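Local coordinates for protein NADH dehydrogenase, putative (Plasmodium falciparum, PDB 5JWC) that probably oxidises NADH and passes the electrons through bound FAD to ubiquinone, as a single-polypeptide (type II) NADH dehydrogenase of the malaria parasite, at residues 63-71 / 488-497; 164-172 / 513-521. All coordinates share one frame; numbering follows the deposited sequence.

How the contacts relate
Both contacts join the pyridine nucleotide-disulphide oxidoreductase part of the chain to its C-terminal region, and their centres lie 21 Å apart, with nearest atoms about 6 Å from each other. Contact 1 sits at the flavin: residues 63-71 run past the isoalloxazine and pack on helix 484-495. The next helix, 499-515, packs on Trp488, Tyr492 and Leu496 and then leads to the C-terminal tail of contact 2, which settles on helix 158-174 and on a bound quinolone inhibitor, RYL-552. The side chain of Arg165, which packs on this inhibitor, is about 14 Å from FAD; Asn80 of the second subunit hydrogen-bonds the same inhibitor, placing it at the subunit interface.

Contact 1: residues 63-71 / 488-497; sequences FTFTPLLPC and WKVVYIQLLL. With FAD (flavin-adenine dinucleotide), chain C.
Leu496 and Leu68 each lay a methyl over an aromatic face of the opposite segment. Leu496 CD2 sits 3.7 Å from the centroid of the Phe65 ring, almost on its normal; Leu68 CD2 stands 4.3 Å from the centroid of the Tyr492 ring, a second CH-pi contact. The Leu68 chain, with CG beside the backbone N (chi1 -66°), also brings CD2 to 3.6 Å from Trp488 CZ2.

The edge of the Phe65 ring is used as well. Tyr492 CD1 and Leu495 CB lie near its plane, and its CE1 is 3.5 Å from Leu495 O. Farther along, Phe63 CE2 meets Leu497 CD1 at 3.6 Å, while Cys71 SG makes an oblique sulfur-aromatic contact with Trp488.

No hydrogen bond joins the two segments, but residues of both reach the cofactor. Thr66 OG1 and FAD O2' share a hydrogen bond of 2.6 Å, and OG1 is also bonded to Trp38 NE1; Pro67 CA packs 3.5 Å from FAD N5. Tyr492 OH lies against Pro67 CB and near FAD O4. Phe65 centres an inverse gamma turn leading into the 3-10 turn 66-68. The two segments together form a wall of the flavin pocket, built where the Rossmann-type FAD-binding fold meets helix 484-495 of the C-terminal region.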
loop_
_atom_site.group_PDB
_atom_site.type_symbol
_atom_site.label_atom_id
_atom_site.label_comp_id
_atom_site.label_asym_id
_atom_site.label_seq_id
_atom_site.Cartn_x
_atom_site.Cartn_y
_atom_site.Cartn_z
ATOM N N PHE A 63 11.428 -9.060 5.350
ATOM C CA PHE A 63 12.004 -9.931 4.324
ATOM C C PHE A 63 11.154 -9.806 3.065
ATOM O O PHE A 63 9.930 -9.735 3.162
ATOM C CB PHE A 63 12.039 -11.386 4.822
ATOM C CG PHE A 63 12.063 -12.436 3.718
ATOM C CD1 PHE A 63 13.255 -12.770 3.071
ATOM C CD2 PHE A 63 10.889 -13.106 3.350
ATOM C CE1 PHE A 63 13.281 -13.757 2.072
ATOM C CE2 PHE A 63 10.907 -14.079 2.354
ATOM C CZ PHE A 63 12.103 -14.406 1.720
ATOM N N THR A 64 11.792 -9.781 1.895
ATOM C CA THR A 64 11.062 -9.710 0.628
ATOM C C THR A 64 11.128 -11.025 -0.128
ATOM O O THR A 64 12.221 -11.497 -0.467
ATOM C CB THR A 64 11.626 -8.607 -0.275
ATOM O OG1 THR A 64 11.503 -7.347 0.396
ATOM C CG2 THR A 64 10.883 -8.564 -1.651
ATOM N N PHE A 65 9.965 -11.610 -0.382
ATOM C CA PHE A 65 9.879 -12.831 -1.178
ATOM C C PHE A 65 10.034 -12.466 -2.665
ATOM O O PHE A 65 9.051 -12.388 -3.411
ATOM C CB PHE A 65 8.552 -13.565 -0.899
ATOM C CG PHE A 65 8.556 -15.024 -1.315
ATOM C CD1 PHE A 65 8.976 -16.016 -0.442
ATOM C CD2 PHE A 65 8.134 -15.393 -2.593
ATOM C CE1 PHE A 65 8.988 -17.359 -0.842
ATOM C CE2 PHE A 65 8.137 -16.727 -2.990
ATOM C CZ PHE A 65 8.573 -17.710 -2.110
ATOM N N THR A 66 11.281 -12.247 -3.088
ATOM C CA THR A 66 11.576 -11.687 -4.417
ATOM C C THR A 66 10.974 -12.408 -5.640
ATOM O O THR A 66 10.618 -11.745 -6.612
ATOM C CB THR A 66 13.103 -11.590 -4.636
ATOM O OG1 THR A 66 13.713 -12.845 -4.331
ATOM C CG2 THR A 66 13.705 -10.532 -3.708
ATOM N N PRO A 67 10.873 -13.758 -5.621
ATOM C CA PRO A 67 10.330 -14.355 -6.854
ATOM C C PRO A 67 8.920 -13.891 -7.259
ATOM O O PRO A 67 8.547 -14.067 -8.420
ATOM C CB PRO A 67 10.293 -15.851 -6.533
ATOM C CG PRO A 67 11.357 -16.044 -5.515
ATOM C CD PRO A 67 11.307 -14.791 -4.659
ATOM N N LEU A 68 8.160 -13.322 -6.326
ATOM C CA LEU A 68 6.776 -12.937 -6.612
ATOM C C LEU A 68 6.615 -11.457 -6.932
ATOM O O LEU A 68 5.494 -10.978 -7.179
ATOM C CB LEU A 68 5.879 -13.329 -5.438
ATOM C CG LEU A 68 5.795 -14.849 -5.279
ATOM C CD1 LEU A 68 4.952 -15.236 -4.095
ATOM C CD2 LEU A 68 5.204 -15.494 -6.583
ATOM N N LEU A 69 7.734 -10.744 -6.966
ATOM C CA LEU A 69 7.735 -9.305 -7.262
ATOM C C LEU A 69 7.062 -8.934 -8.618
ATOM O O LEU A 69 6.349 -7.931 -8.701
ATOM C CB LEU A 69 9.172 -8.798 -7.231
ATOM C CG LEU A 69 9.696 -8.454 -5.821
ATOM C CD1 LEU A 69 11.119 -7.958 -5.879
ATOM C CD2 LEU A 69 8.823 -7.415 -5.109
ATOM N N PRO A 70 7.271 -9.742 -9.683
ATOM C CA PRO A 70 6.559 -9.414 -10.935
ATOM C C PRO A 70 5.046 -9.421 -10.767
ATOM O O PRO A 70 4.370 -8.605 -11.400
ATOM C CB PRO A 70 7.005 -10.528 -11.888
ATOM C CG PRO A 70 8.407 -10.863 -11.406
ATOM C CD PRO A 70 8.269 -10.811 -9.898
ATOM N N CYS A 71 4.529 -10.311 -9.919
ATOM C CA CYS A 71 3.081 -10.363 -9.648
ATOM C C CYS A 71 2.558 -9.092 -9.003
ATOM O O CYS A 71 1.398 -8.731 -9.153
ATOM C CB CYS A 71 2.758 -11.543 -8.751
ATOM S SG CYS A 71 2.988 -13.122 -9.560
ATOM N N TRP A 488 2.430 -24.244 -10.753
ATOM C CA TRP A 488 3.086 -23.053 -10.229
ATOM C C TRP A 488 2.568 -22.748 -8.804
ATOM O O TRP A 488 3.350 -22.529 -7.887
ATOM C CB TRP A 488 2.837 -21.899 -11.189
ATOM C CG TRP A 488 3.499 -20.603 -10.902
ATOM C CD1 TRP A 488 4.650 -20.132 -11.458
ATOM C CD2 TRP A 488 3.012 -19.566 -10.035
ATOM N NE1 TRP A 488 4.923 -18.871 -10.981
ATOM C CE2 TRP A 488 3.935 -18.496 -10.110
ATOM C CE3 TRP A 488 1.899 -19.435 -9.201
ATOM C CZ2 TRP A 488 3.775 -17.312 -9.379
ATOM C CZ3 TRP A 488 1.733 -18.251 -8.479
ATOM C CH2 TRP A 488 2.669 -17.208 -8.575
ATOM N N LYS A 489 1.251 -22.781 -8.616
ATOM C CA LYS A 489 0.654 -22.489 -7.299
ATOM C C LYS A 489 1.053 -23.514 -6.229
ATOM O O LYS A 489 1.393 -23.158 -5.095
ATOM C CB LYS A 489 -0.864 -22.435 -7.430
ATOM C CG LYS A 489 -1.315 -21.357 -8.404
ATOM C CD LYS A 489 -2.813 -21.168 -8.401
ATOM C CE LYS A 489 -3.168 -20.086 -9.418
ATOM N NZ LYS A 489 -4.625 -19.912 -9.561
ATOM N N VAL A 490 1.016 -24.788 -6.598
ATOM C CA VAL A 490 1.429 -25.857 -5.695
ATOM C C VAL A 490 2.876 -25.666 -5.266
ATOM O O VAL A 490 3.216 -25.856 -4.089
ATOM C CB VAL A 490 1.264 -27.254 -6.343
ATOM C CG1 VAL A 490 1.971 -28.312 -5.518
ATOM C CG2 VAL A 490 -0.210 -27.594 -6.476
ATOM N N VAL A 491 3.735 -25.288 -6.213
ATOM C CA VAL A 491 5.130 -25.087 -5.856
ATOM C C VAL A 491 5.246 -23.882 -4.941
ATOM O O VAL A 491 5.760 -23.984 -3.841
ATOM C CB VAL A 491 6.034 -24.884 -7.085
ATOM C CG1 VAL A 491 7.406 -24.391 -6.639
ATOM C CG2 VAL A 491 6.145 -26.179 -7.876
ATOM N N TYR A 492 4.758 -22.736 -5.388
ATOM C CA TYR A 492 4.984 -21.529 -4.598
ATOM C C TYR A 492 4.321 -21.529 -3.228
ATOM O O TYR A 492 4.893 -20.972 -2.290
ATOM C CB TYR A 492 4.570 -20.282 -5.389
ATOM C CG TYR A 492 5.761 -19.801 -6.166
ATOM C CD1 TYR A 492 6.882 -19.351 -5.500
ATOM C CD2 TYR A 492 5.802 -19.871 -7.548
ATOM C CE1 TYR A 492 8.007 -18.938 -6.183
ATOM C CE2 TYR A 492 6.929 -19.454 -8.252
ATOM C CZ TYR A 492 8.029 -18.994 -7.560
ATOM O OH TYR A 492 9.159 -18.582 -8.241
ATOM N N ILE A 493 3.153 -22.148 -3.068
ATOM C CA ILE A 493 2.548 -22.086 -1.726
ATOM C C ILE A 493 3.419 -22.842 -0.699
ATOM O O ILE A 493 3.446 -22.485 0.491
ATOM C CB ILE A 493 1.070 -22.582 -1.712
ATOM C CG1 ILE A 493 0.397 -22.099 -0.413
ATOM C CG2 ILE A 493 0.963 -24.087 -1.872
ATOM C CD1 ILE A 493 -1.101 -22.170 -0.411
ATOM N N GLN A 494 4.190 -23.824 -1.164
ATOM C CA GLN A 494 5.094 -24.540 -0.263
ATOM C C GLN A 494 6.410 -23.792 -0.023
ATOM O O GLN A 494 7.096 -24.057 0.962
ATOM C CB GLN A 494 5.396 -25.932 -0.794
ATOM C CG GLN A 494 4.169 -26.806 -0.932
ATOM C CD GLN A 494 4.503 -28.104 -1.639
ATOM O OE1 GLN A 494 4.215 -28.269 -2.824
ATOM N NE2 GLN A 494 5.121 -29.025 -0.917
ATOM N N LEU A 495 6.774 -22.884 -0.927
ATOM C CA LEU A 495 7.999 -22.107 -0.732
ATOM C C LEU A 495 7.796 -20.892 0.190
ATOM O O LEU A 495 8.750 -20.415 0.815
ATOM C CB LEU A 495 8.575 -21.667 -2.084
ATOM C CG LEU A 495 8.946 -22.848 -3.005
ATOM C CD1 LEU A 495 9.508 -22.356 -4.336
ATOM C CD2 LEU A 495 9.947 -23.792 -2.310
ATOM N N LEU A 496 6.560 -20.408 0.305
ATOM C CA LEU A 496 6.283 -19.287 1.198
ATOM C C LEU A 496 6.671 -19.651 2.654
ATOM O O LEU A 496 6.578 -20.801 3.045
ATOM C CB LEU A 496 4.810 -18.884 1.085
ATOM C CG LEU A 496 4.436 -18.198 -0.228
ATOM C CD1 LEU A 496 2.917 -18.034 -0.329
ATOM C CD2 LEU A 496 5.158 -16.829 -0.370
ATOM N N LEU A 497 7.125 -18.672 3.433
ATOM C CA LEU A 497 7.775 -18.971 4.722
ATOM C C LEU A 497 6.880 -18.831 5.957
ATOM O O LEU A 497 7.368 -18.935 7.089
ATOM C CB LEU A 497 9.004 -18.081 4.883
ATOM C CG LEU A 497 10.025 -18.366 3.769
ATOM C CD1 LEU A 497 11.157 -17.385 3.851
ATOM C CD2 LEU A 497 10.559 -19.800 3.902
HETATM P PA FAD C . 18.782 -10.093 -0.573
HETATM O O1A FAD C . 18.588 -9.032 -1.618
HETATM O O2A FAD C . 17.691 -11.103 -0.524
HETATM O O5B FAD C . 18.981 -9.421 0.876
HETATM C C5B FAD C . 19.977 -8.453 1.117
HETATM C C4B FAD C . 19.600 -7.769 2.421
HETATM O O4B FAD C . 20.683 -6.975 2.861
HETATM C C3B FAD C . 18.399 -6.836 2.239
HETATM O O3B FAD C . 17.564 -6.955 3.370
HETATM C C2B FAD C . 19.020 -5.458 2.263
HETATM O O2B FAD C . 18.115 -4.508 2.778
HETATM C C1B FAD C . 20.175 -5.711 3.225
HETATM N N9A FAD C . 21.281 -4.753 3.142
HETATM C C8A FAD C . 21.775 -4.120 2.026
HETATM N N7A FAD C . 22.812 -3.340 2.422
HETATM C C5A FAD C . 22.981 -3.471 3.756
HETATM C C6A FAD C . 23.885 -2.900 4.639
HETATM N N6A FAD C . 24.857 -2.108 4.188
HETATM N N1A FAD C . 23.821 -3.241 5.971
HETATM C C2A FAD C . 22.864 -4.135 6.416
HETATM N N3A FAD C . 21.964 -4.697 5.529
HETATM C C4A FAD C . 22.023 -4.358 4.221
HETATM N N1 FAD C . 16.068 -16.390 -7.116
HETATM C C2 FAD C . 15.620 -17.671 -7.286
HETATM O O2 FAD C . 16.287 -18.604 -6.854
HETATM N N3 FAD C . 14.416 -17.924 -7.922
HETATM C C4 FAD C . 13.634 -16.904 -8.395
HETATM O O4 FAD C . 12.557 -17.164 -8.950
HETATM C C4X FAD C . 14.071 -15.597 -8.218
HETATM N N5 FAD C . 13.321 -14.536 -8.675
HETATM C C5X FAD C . 13.782 -13.239 -8.484
HETATM C C6 FAD C . 13.021 -12.170 -8.921
HETATM C C7 FAD C . 13.456 -10.861 -8.746
HETATM C C7M FAD C . 12.594 -9.728 -9.253
HETATM C C8 FAD C . 14.665 -10.616 -8.108
HETATM C C8M FAD C . 15.156 -9.213 -7.910
HETATM C C9 FAD C . 15.434 -11.693 -7.661
HETATM C C9A FAD C . 14.992 -13.001 -7.841
HETATM N N10 FAD C . 15.745 -14.074 -7.394
HETATM C C10 FAD C . 15.288 -15.352 -7.574
HETATM C "C1'" FAD C . 17.083 -13.869 -6.747
HETATM C "C2'" FAD C . 17.067 -13.686 -5.251
HETATM O "O2'" FAD C . 16.226 -12.613 -4.935
HETATM C "C3'" FAD C . 18.476 -13.310 -4.829
HETATM O "O3'" FAD C . 19.411 -14.256 -5.296
HETATM C "C4'" FAD C . 18.471 -13.254 -3.311
HETATM O "O4'" FAD C . 17.776 -12.083 -2.966
HETATM C "C5'" FAD C . 19.868 -13.236 -2.711
HETATM O "O5'" FAD C . 19.721 -13.263 -1.307
HETATM P P FAD C . 20.634 -12.301 -0.392
HETATM O O1P FAD C . 20.354 -12.596 1.064
HETATM O O2P FAD C . 22.058 -12.519 -0.824
HETATM O O3P FAD C . 20.213 -10.797 -0.825
#

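Contact 2: residues 164-172 / 513-521; sequences IRKKFLDIL and KWYGRPFIK. With 4W0 (5-fluoro-3-methyl-2-{4-[4-(trifluoromethoxy)benzyl]phenyl}quinolin-4(1H)-one), chain L; TRT (fragment of triton X-100), chain I.
This is a polar and apolar docking of the extended C-terminal tail, after helix 499-515 ends, against helix 158-174, with a bound RYL-552 molecule on one side and the second subunit nearby. Arg165 carries it. Its chain runs extended from CG to NE, CG lying trans to the backbone N (chi1 -180°), and this reach brings the guanidinium to the tail carbonyls. NH1 and NH2 both donate to Ile520 O, each at 2.9 Å, an end-on grip on one oxygen that lies in the guanidinium plane. NH2 also donates to Pro518 O at 2.9 Å, but from above that carbonyl's plane, with a C=O...N angle of 105°. A water accepts from Arg165 NE and donates to Pro518 O, closing a second route between the same two residues.

The flat group is sandwiched: Leu169 CD1 lies over the centre of one face, and the inhibitor's C2 covers the opposite face toward its rim. Leu169 CD2 further meets Phe519 CD1 at 3.8 Å.

Lys521, the last residue, lays its aliphatic chain over the helix, sliding past Leu169 in the opposite direction, with CD 3.6 Å from Leu169 CB. Its NZ stays 4.0 Å from Asp170 OD2, near but short of a salt bridge, while Lys166 NZ forms a salt bridge with Asp170, its hydrogen bonds to both carboxylate oxygens being weak. Ile520 CG2 packs on the inhibitor's C23 at 3.4 Å, and Asn80 of the second subunit hydrogen-bonds the same inhibitor.

With three donated bonds and a water, the guanidinium is fixed in rotation, so one face is offered to the quinolone; its positive charge probably polarises the ring system lying on it.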
loop_
_atom_site.group_PDB
_atom_site.type_symbol
_atom_site.label_atom_id
_atom_site.label_comp_id
_atom_site.label_asym_id
_atom_site.label_seq_id
_atom_site.Cartn_x
_atom_site.Cartn_y
_atom_site.Cartn_z
ATOM N N ILE A 164 6.409 0.992 -10.258
ATOM C CA ILE A 164 6.157 0.569 -11.619
ATOM C C ILE A 164 4.659 0.463 -11.862
ATOM O O ILE A 164 4.139 1.020 -12.833
ATOM C CB ILE A 164 6.839 -0.772 -11.907
ATOM C CG1 ILE A 164 8.347 -0.543 -12.075
ATOM C CG2 ILE A 164 6.248 -1.410 -13.149
ATOM C CD1 ILE A 164 9.157 -1.823 -12.140
ATOM N N ARG A 165 3.970 -0.240 -10.968
ATOM C CA ARG A 165 2.520 -0.366 -11.045
ATOM C C ARG A 165 1.843 1.006 -11.044
ATOM O O ARG A 165 0.974 1.276 -11.876
ATOM C CB ARG A 165 1.997 -1.197 -9.877
ATOM C CG ARG A 165 0.486 -1.386 -9.886
ATOM C CD ARG A 165 0.005 -2.199 -8.690
ATOM N NE ARG A 165 -1.451 -2.163 -8.588
ATOM C CZ ARG A 165 -2.138 -1.220 -7.951
ATOM N NH1 ARG A 165 -1.496 -0.224 -7.339
ATOM N NH2 ARG A 165 -3.474 -1.274 -7.930
ATOM N N LYS A 166 2.242 1.868 -10.109
ATOM C CA LYS A 166 1.619 3.187 -10.016
ATOM C C LYS A 166 1.862 4.034 -11.289
ATOM O O LYS A 166 0.952 4.722 -11.765
ATOM C CB LYS A 166 2.113 3.936 -8.775
ATOM C CG LYS A 166 1.617 5.397 -8.719
ATOM C CD LYS A 166 1.880 6.052 -7.370
ATOM C CE LYS A 166 1.382 7.517 -7.341
ATOM N NZ LYS A 166 0.177 7.768 -8.176
ATOM N N LYS A 167 3.081 3.979 -11.835
ATOM C CA LYS A 167 3.398 4.745 -13.029
ATOM C C LYS A 167 2.520 4.298 -14.193
ATOM O O LYS A 167 1.952 5.121 -14.895
ATOM C CB LYS A 167 4.879 4.625 -13.403
ATOM C CG LYS A 167 5.235 5.324 -14.747
ATOM C CD LYS A 167 5.105 6.840 -14.643
ATOM C CE LYS A 167 5.673 7.526 -15.892
ATOM N NZ LYS A 167 5.563 9.002 -15.777
ATOM N N PHE A 168 2.400 2.995 -14.383
ATOM C CA PHE A 168 1.558 2.479 -15.446
ATOM C C PHE A 168 0.097 2.946 -15.271
ATOM O O PHE A 168 -0.550 3.356 -16.228
ATOM C CB PHE A 168 1.625 0.955 -15.494
ATOM C CG PHE A 168 0.779 0.365 -16.575
ATOM C CD1 PHE A 168 1.108 0.566 -17.910
ATOM C CD2 PHE A 168 -0.355 -0.379 -16.267
ATOM C CE1 PHE A 168 0.325 0.034 -18.926
ATOM C CE2 PHE A 168 -1.144 -0.914 -17.284
ATOM C CZ PHE A 168 -0.799 -0.710 -18.608
ATOM N N LEU A 169 -0.404 2.893 -14.042
ATOM C CA LEU A 169 -1.763 3.339 -13.776
ATOM C C LEU A 169 -1.903 4.842 -14.032
ATOM O O LEU A 169 -2.927 5.271 -14.556
ATOM C CB LEU A 169 -2.184 2.981 -12.339
ATOM C CG LEU A 169 -2.233 1.462 -12.103
ATOM C CD1 LEU A 169 -2.592 1.088 -10.660
ATOM C CD2 LEU A 169 -3.204 0.787 -13.090
ATOM N N ASP A 170 -0.893 5.631 -13.667
ATOM C CA ASP A 170 -0.931 7.076 -13.892
ATOM C C ASP A 170 -1.018 7.387 -15.392
ATOM O O ASP A 170 -1.691 8.334 -15.799
ATOM C CB ASP A 170 0.322 7.774 -13.328
ATOM C CG ASP A 170 0.322 7.888 -11.818
ATOM O OD1 ASP A 170 1.428 8.068 -11.263
ATOM O OD2 ASP A 170 -0.758 7.789 -11.197
ATOM N N ILE A 171 -0.292 6.619 -16.198
ATOM C CA ILE A 171 -0.230 6.871 -17.636
ATOM C C ILE A 171 -1.576 6.585 -18.266
ATOM O O ILE A 171 -2.016 7.325 -19.145
ATOM C CB ILE A 171 0.861 6.022 -18.348
ATOM C CG1 ILE A 171 2.261 6.478 -17.934
ATOM C CG2 ILE A 171 0.728 6.147 -19.879
ATOM C CD1 ILE A 171 3.359 5.452 -18.263
ATOM N N LEU A 172 -2.237 5.526 -17.816
ATOM C CA LEU A 172 -3.565 5.192 -18.334
ATOM C C LEU A 172 -4.553 6.338 -18.112
ATOM O O LEU A 172 -5.342 6.670 -19.005
ATOM C CB LEU A 172 -4.116 3.927 -17.682
ATOM C CG LEU A 172 -3.380 2.604 -17.885
ATOM C CD1 LEU A 172 -4.099 1.521 -17.050
ATOM C CD2 LEU A 172 -3.364 2.249 -19.378
ATOM N N LYS A 513 -9.651 -13.664 -9.244
ATOM C CA LYS A 513 -10.626 -14.360 -10.083
ATOM C C LYS A 513 -12.033 -13.737 -10.032
ATOM O O LYS A 513 -12.711 -13.619 -11.049
ATOM C CB LYS A 513 -10.718 -15.819 -9.681
ATOM C CG LYS A 513 -11.540 -16.653 -10.668
ATOM C CD LYS A 513 -11.585 -18.111 -10.238
ATOM C CE LYS A 513 -12.491 -18.945 -11.141
ATOM N NZ LYS A 513 -12.451 -20.379 -10.718
ATOM N N TRP A 514 -12.478 -13.366 -8.840
ATOM C CA TRP A 514 -13.839 -12.878 -8.665
ATOM C C TRP A 514 -14.011 -11.399 -8.956
ATOM O O TRP A 514 -15.042 -11.000 -9.464
ATOM C CB TRP A 514 -14.330 -13.138 -7.236
ATOM C CG TRP A 514 -14.555 -14.574 -6.897
ATOM C CD1 TRP A 514 -14.338 -15.656 -7.699
ATOM C CD2 TRP A 514 -15.032 -15.088 -5.644
ATOM N NE1 TRP A 514 -14.664 -16.814 -7.029
ATOM C CE2 TRP A 514 -15.089 -16.492 -5.764
ATOM C CE3 TRP A 514 -15.423 -14.496 -4.434
ATOM C CZ2 TRP A 514 -15.519 -17.313 -4.718
ATOM C CZ3 TRP A 514 -15.853 -15.315 -3.392
ATOM C CH2 TRP A 514 -15.894 -16.706 -3.544
ATOM N N TYR A 515 -13.022 -10.578 -8.599
ATOM C CA TYR A 515 -13.192 -9.127 -8.686
ATOM C C TYR A 515 -12.163 -8.453 -9.581
ATOM O O TYR A 515 -12.282 -7.275 -9.854
ATOM C CB TYR A 515 -13.150 -8.503 -7.275
ATOM C CG TYR A 515 -14.101 -9.184 -6.306
ATOM C CD1 TYR A 515 -15.478 -9.018 -6.426
ATOM C CD2 TYR A 515 -13.630 -9.999 -5.294
ATOM C CE1 TYR A 515 -16.353 -9.649 -5.562
ATOM C CE2 TYR A 515 -14.509 -10.637 -4.417
ATOM C CZ TYR A 515 -15.861 -10.451 -4.559
ATOM O OH TYR A 515 -16.721 -11.087 -3.699
ATOM N N GLY A 516 -11.158 -9.200 -10.036
ATOM C CA GLY A 516 -10.114 -8.655 -10.895
ATOM C C GLY A 516 -9.012 -7.920 -10.138
ATOM O O GLY A 516 -9.131 -7.678 -8.944
ATOM N N ARG A 517 -7.938 -7.563 -10.836
ATOM C CA ARG A 517 -6.859 -6.803 -10.227
ATOM C C ARG A 517 -7.290 -5.365 -9.910
ATOM O O ARG A 517 -8.117 -4.791 -10.607
ATOM C CB ARG A 517 -5.624 -6.824 -11.130
ATOM C CG ARG A 517 -4.969 -8.208 -11.181
ATOM C CD ARG A 517 -3.889 -8.254 -12.236
ATOM N NE ARG A 517 -4.484 -8.571 -13.508
ATOM C CZ ARG A 517 -4.259 -9.688 -14.184
ATOM N NH1 ARG A 517 -4.882 -9.873 -15.331
ATOM N NH2 ARG A 517 -3.392 -10.587 -13.729
ATOM N N PRO A 518 -6.752 -4.797 -8.823
ATOM C CA PRO A 518 -7.153 -3.460 -8.365
ATOM C C PRO A 518 -6.506 -2.336 -9.178
ATOM O O PRO A 518 -5.407 -2.507 -9.719
ATOM C CB PRO A 518 -6.662 -3.435 -6.909
ATOM C CG PRO A 518 -5.475 -4.355 -6.914
ATOM C CD PRO A 518 -5.852 -5.466 -7.862
ATOM N N PHE A 519 -7.187 -1.200 -9.250
ATOM C CA PHE A 519 -6.654 -0.008 -9.884
ATOM C C PHE A 519 -6.288 1.074 -8.860
ATOM O O PHE A 519 -5.800 2.139 -9.229
ATOM C CB PHE A 519 -7.665 0.536 -10.910
ATOM C CG PHE A 519 -7.714 -0.267 -12.176
ATOM C CD1 PHE A 519 -6.928 0.090 -13.265
ATOM C CD2 PHE A 519 -8.506 -1.399 -12.268
ATOM C CE1 PHE A 519 -6.943 -0.657 -14.435
ATOM C CE2 PHE A 519 -8.531 -2.159 -13.439
ATOM C CZ PHE A 519 -7.748 -1.784 -14.523
ATOM N N ILE A 520 -6.515 0.799 -7.574
ATOM C CA ILE A 520 -6.232 1.790 -6.539
ATOM C C ILE A 520 -4.741 2.089 -6.466
ATOM O O ILE A 520 -3.905 1.179 -6.440
ATOM C CB ILE A 520 -6.754 1.335 -5.138
ATOM C CG1 ILE A 520 -6.335 2.315 -4.044
ATOM C CG2 ILE A 520 -6.265 -0.036 -4.804
ATOM C CD1 ILE A 520 -7.021 3.664 -4.186
ATOM N N LYS A 521 -4.416 3.372 -6.520
ATOM C CA LYS A 521 -3.042 3.859 -6.422
ATOM C C LYS A 521 -3.004 5.240 -5.756
ATOM O O LYS A 521 -1.951 5.657 -5.260
ATOM C CB LYS A 521 -2.396 3.899 -7.804
ATOM C CG LYS A 521 -3.166 4.787 -8.744
ATOM C CD LYS A 521 -2.310 5.477 -9.763
ATOM C CE LYS A 521 -3.245 6.179 -10.754
ATOM N NZ LYS A 521 -4.434 6.626 -10.020
HETATM C C1 4W0 L . -0.166 -4.626 -5.893
HETATM C C2 4W0 L . -0.292 -3.335 -5.365
HETATM C C3 4W0 L . -1.457 -3.015 -4.636
HETATM C C4 4W0 L . -2.484 -3.955 -4.409
HETATM C C5 4W0 L . -2.340 -5.237 -4.941
HETATM C C6 4W0 L . -1.194 -5.578 -5.666
HETATM O O1 4W0 L . -2.729 8.968 -2.743
HETATM C C7 4W0 L . -3.713 -3.591 -3.617
HETATM C C8 4W0 L . -3.831 -2.251 -3.073
HETATM C C9 4W0 L . -2.733 -1.292 -3.342
HETATM C C10 4W0 L . -2.673 0.090 -2.790
HETATM C C11 4W0 L . -2.661 0.126 -1.400
HETATM C C12 4W0 L . -2.586 1.326 -0.740
HETATM C C13 4W0 L . -2.476 2.470 -1.487
HETATM C C14 4W0 L . -2.439 2.455 -2.877
HETATM C C15 4W0 L . -2.532 1.238 -3.538
HETATM O O2 4W0 L . -4.612 -4.386 -3.426
HETATM N N 4W0 L . -1.568 -1.667 -4.081
HETATM C C16 4W0 L . -2.360 3.709 -0.653
HETATM C C17 4W0 L . -2.491 5.073 -1.249
HETATM C C18 4W0 L . -3.664 5.480 -1.867
HETATM C C19 4W0 L . -3.748 6.776 -2.361
HETATM C C20 4W0 L . -2.667 7.646 -2.234
HETATM C C21 4W0 L . -1.505 7.221 -1.600
HETATM C C22 4W0 L . -1.417 5.933 -1.101
HETATM C C23 4W0 L . -5.068 -1.903 -2.271
HETATM F F1 4W0 L . -3.297 -6.135 -4.742
HETATM C C24 4W0 L . -2.796 9.181 -4.149
HETATM F F2 4W0 L . -2.061 8.248 -4.768
HETATM F F3 4W0 L . -2.371 10.422 -4.486
HETATM F F4 4W0 L . -4.079 9.102 -4.542
HETATM O O21 TRT I . -19.152 -12.983 -8.981
HETATM C C20 TRT I . -18.777 -11.927 -8.122
HETATM C C19 TRT I . -18.506 -12.498 -6.730
HETATM O O18 TRT I . -19.120 -11.627 -5.737
HETATM C C17 TRT I . -20.492 -11.920 -5.496
HETATM C C16 TRT I . -20.648 -12.434 -4.019
HETATM O O15 TRT I . -19.482 -11.958 -3.281
HETATM C C12 TRT I . -19.470 -12.209 -1.862
HETATM C C13 TRT I . -20.505 -12.953 -1.232
HETATM C C14 TRT I . -20.465 -13.171 0.149
HETATM C C11 TRT I . -18.411 -11.704 -1.103
HETATM C C10 TRT I . -18.365 -11.930 0.282
HETATM C C9 TRT I . -19.396 -12.659 0.907
HETATM C C6 TRT I . -19.293 -12.904 2.410
HETATM C C8 TRT I . -19.581 -11.566 3.111
HETATM C C7 TRT I . -20.312 -13.938 2.896
HETATM C C5 TRT I . -17.822 -13.373 2.761
HETATM C C1 TRT I . -17.184 -14.708 2.137
HETATM C C2 TRT I . -15.729 -14.401 1.773
HETATM C C4 TRT I . -17.841 -15.345 0.896
HETATM C C3 TRT I . -17.176 -15.774 3.221
HETATM O O HOH W 1 -3.257 -4.049 -10.135
#